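Local structure of FAA hydrolase family protein (6J5Y) at residues E103-Y108 with E182-L187. The protein probably hydrolyses fumarylpyruvate, as a member of the fumarylacetoacetate hydrolase family, and binds manganese and pyruvate. Sequence-based numbering, arbitrary orientation.
Sequences EHVWGY and ETVSYL
V184 meets V105 and H104 in a small, buried, apolar contact that packs helix 180-190 against the start of strand 105-116, in the FAH-family domain. Just 88 Å² is buried in all, counting both segments, so they meet through little more than one valine, V184. The closest approach is methyl to methyl, V105 CG2 to V184 CG2 at 4.0 Å, with the two side chains crossing at a slant. In V184, CG1 lies anti to the backbone N (chi1 166°), which leaves CG2 beside that N and turned to V105. CG1 reaches the other partner, coming to 4.5 Å from H104 CB, so the valine's fork straddles the junction where a 3-10 turn passes into the strand. H104 offers its aliphatic CB here, while ND1 hydrogen-bonds to the carbonyl oxygen of K91, so that end of the ring is satisfied outside the contact. The second methyl of V105, CG1, sits over a face of the Y108 ring, 3.5 Å above its plane and toward the rim. Right after V105, the strand carries a classic beta bulge, W106 and G107 opposite A88 of strand 79-89. Around the contact, V184 and S185 also pack on A101 of helix 98-101, while T183 and L187 touch V29, which lines the pyruvate pocket, and Y27 of strand 26-30, and L187 also reaches F51 of strand 50-54.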
loop_
_atom_site.group_PDB
_atom_site.type_symbol
_atom_site.label_atom_id
_atom_site.label_comp_id
_atom_site.label_asym_id
_atom_site.label_seq_id
_atom_site.Cartn_x
_atom_site.Cartn_y
_atom_site.Cartn_z
ATOM N N GLU A 103 9.118 13.462 -9.543
ATOM C CA GLU A 103 9.325 14.766 -8.871
ATOM C C GLU A 103 8.087 15.106 -8.024
ATOM O O GLU A 103 8.225 15.923 -7.070
ATOM C CB GLU A 103 9.618 15.878 -9.875
ATOM C CG GLU A 103 10.098 17.158 -9.214
ATOM C CD GLU A 103 9.132 18.329 -9.274
ATOM O OE1 GLU A 103 8.956 18.895 -10.378
ATOM O OE2 GLU A 103 8.575 18.695 -8.215
ATOM N N HIS A 104 6.930 14.491 -8.299
ATOM C CA HIS A 104 5.683 14.742 -7.515
ATOM C C HIS A 104 5.683 13.913 -6.225
ATOM O O HIS A 104 4.812 14.157 -5.371
ATOM C CB HIS A 104 4.436 14.479 -8.376
ATOM C CG HIS A 104 4.315 15.512 -9.445
ATOM N ND1 HIS A 104 3.308 16.469 -9.457
ATOM C CD2 HIS A 104 5.136 15.798 -10.486
ATOM C CE1 HIS A 104 3.491 17.276 -10.495
ATOM N NE2 HIS A 104 4.617 16.890 -11.139
ATOM N N VAL A 105 6.614 12.968 -6.088
ATOM C CA VAL A 105 6.650 12.033 -4.930
ATOM C C VAL A 105 7.546 12.645 -3.865
ATOM O O VAL A 105 8.768 12.677 -4.072
ATOM C CB VAL A 105 7.109 10.629 -5.338
ATOM C CG1 VAL A 105 7.216 9.704 -4.143
ATOM C CG2 VAL A 105 6.189 10.031 -6.390
ATOM N N TRP A 106 6.942 13.065 -2.757
ATOM C CA TRP A 106 7.642 13.659 -1.593
ATOM C C TRP A 106 8.439 12.597 -0.821
ATOM O O TRP A 106 9.415 12.982 -0.115
ATOM C CB TRP A 106 6.641 14.330 -0.660
ATOM C CG TRP A 106 7.339 15.213 0.316
ATOM C CD1 TRP A 106 7.724 16.500 0.113
ATOM C CD2 TRP A 106 7.773 14.862 1.642
ATOM N NE1 TRP A 106 8.361 16.982 1.224
ATOM C CE2 TRP A 106 8.418 15.997 2.174
ATOM C CE3 TRP A 106 7.688 13.714 2.426
ATOM C CZ2 TRP A 106 8.959 16.014 3.455
ATOM C CZ3 TRP A 106 8.223 13.731 3.696
ATOM C CH2 TRP A 106 8.841 14.871 4.205
ATOM N N GLY A 107 8.004 11.337 -0.835
ATOM C CA GLY A 107 8.598 10.311 0.046
ATOM C C GLY A 107 8.029 8.928 -0.183
ATOM O O GLY A 107 7.122 8.787 -1.046
ATOM N N TYR A 108 8.559 7.945 0.550
ATOM C CA TYR A 108 8.286 6.493 0.380
ATOM C C TYR A 108 8.159 5.843 1.763
ATOM O O TYR A 108 8.714 6.363 2.753
ATOM C CB TYR A 108 9.377 5.829 -0.468
ATOM C CG TYR A 108 9.556 6.389 -1.853
ATOM C CD1 TYR A 108 10.343 7.510 -2.071
ATOM C CD2 TYR A 108 8.977 5.786 -2.967
ATOM C CE1 TYR A 108 10.532 8.038 -3.332
ATOM C CE2 TYR A 108 9.151 6.315 -4.239
ATOM C CZ TYR A 108 9.941 7.437 -4.430
ATOM O OH TYR A 108 10.104 8.010 -5.674
ATOM N N GLU A 182 5.493 5.800 -13.919
ATOM C CA GLU A 182 4.339 5.371 -14.737
ATOM C C GLU A 182 3.029 5.416 -13.929
ATOM O O GLU A 182 2.002 5.867 -14.497
ATOM C CB GLU A 182 4.607 3.961 -15.237
ATOM C CG GLU A 182 5.549 3.908 -16.419
ATOM C CD GLU A 182 6.125 2.525 -16.636
ATOM O OE1 GLU A 182 6.647 1.958 -15.667
ATOM O OE2 GLU A 182 6.025 2.013 -17.751
ATOM N N THR A 183 3.017 4.899 -12.695
ATOM C CA THR A 183 1.770 4.807 -11.879
ATOM C C THR A 183 1.290 6.232 -11.583
ATOM O O THR A 183 0.083 6.488 -11.641
ATOM C CB THR A 183 1.934 3.939 -10.617
ATOM O OG1 THR A 183 2.849 4.543 -9.707
ATOM C CG2 THR A 183 2.406 2.536 -10.908
ATOM N N VAL A 184 2.199 7.147 -11.249
ATOM C CA VAL A 184 1.831 8.566 -10.972
ATOM C C VAL A 184 1.278 9.216 -12.249
ATOM O O VAL A 184 0.217 9.820 -12.166
ATOM C CB VAL A 184 3.032 9.329 -10.393
ATOM C CG1 VAL A 184 2.847 10.834 -10.414
ATOM C CG2 VAL A 184 3.361 8.816 -9.001
ATOM N N SER A 185 1.970 9.102 -13.387
ATOM C CA SER A 185 1.485 9.604 -14.696
ATOM C C SER A 185 0.105 9.024 -14.971
ATOM O O SER A 185 -0.805 9.806 -15.252
ATOM C CB SER A 185 2.413 9.288 -15.853
ATOM O OG SER A 185 3.529 10.139 -15.801
ATOM N N TYR A 186 -0.056 7.708 -14.886
ATOM C CA TYR A 186 -1.319 7.079 -15.373
ATOM C C TYR A 186 -2.471 7.404 -14.412
ATOM O O TYR A 186 -3.553 7.758 -14.872
ATOM C CB TYR A 186 -1.116 5.600 -15.695
ATOM C CG TYR A 186 -0.058 5.338 -16.737
ATOM C CD1 TYR A 186 0.363 6.332 -17.611
ATOM C CD2 TYR A 186 0.526 4.094 -16.861
ATOM C CE1 TYR A 186 1.331 6.093 -18.571
ATOM C CE2 TYR A 186 1.484 3.830 -17.830
ATOM C CZ TYR A 186 1.907 4.840 -18.672
ATOM O OH TYR A 186 2.880 4.607 -19.602
ATOM N N LEU A 187 -2.251 7.325 -13.106
ATOM C CA LEU A 187 -3.252 7.747 -12.088
ATOM C C LEU A 187 -3.725 9.168 -12.404
ATOM O O LEU A 187 -4.956 9.440 -12.340
ATOM C CB LEU A 187 -2.567 7.657 -10.722
ATOM C CG LEU A 187 -3.383 7.323 -9.482
ATOM C CD1 LEU A 187 -4.395 6.190 -9.679
ATOM C CD2 LEU A 187 -2.405 6.989 -8.361
#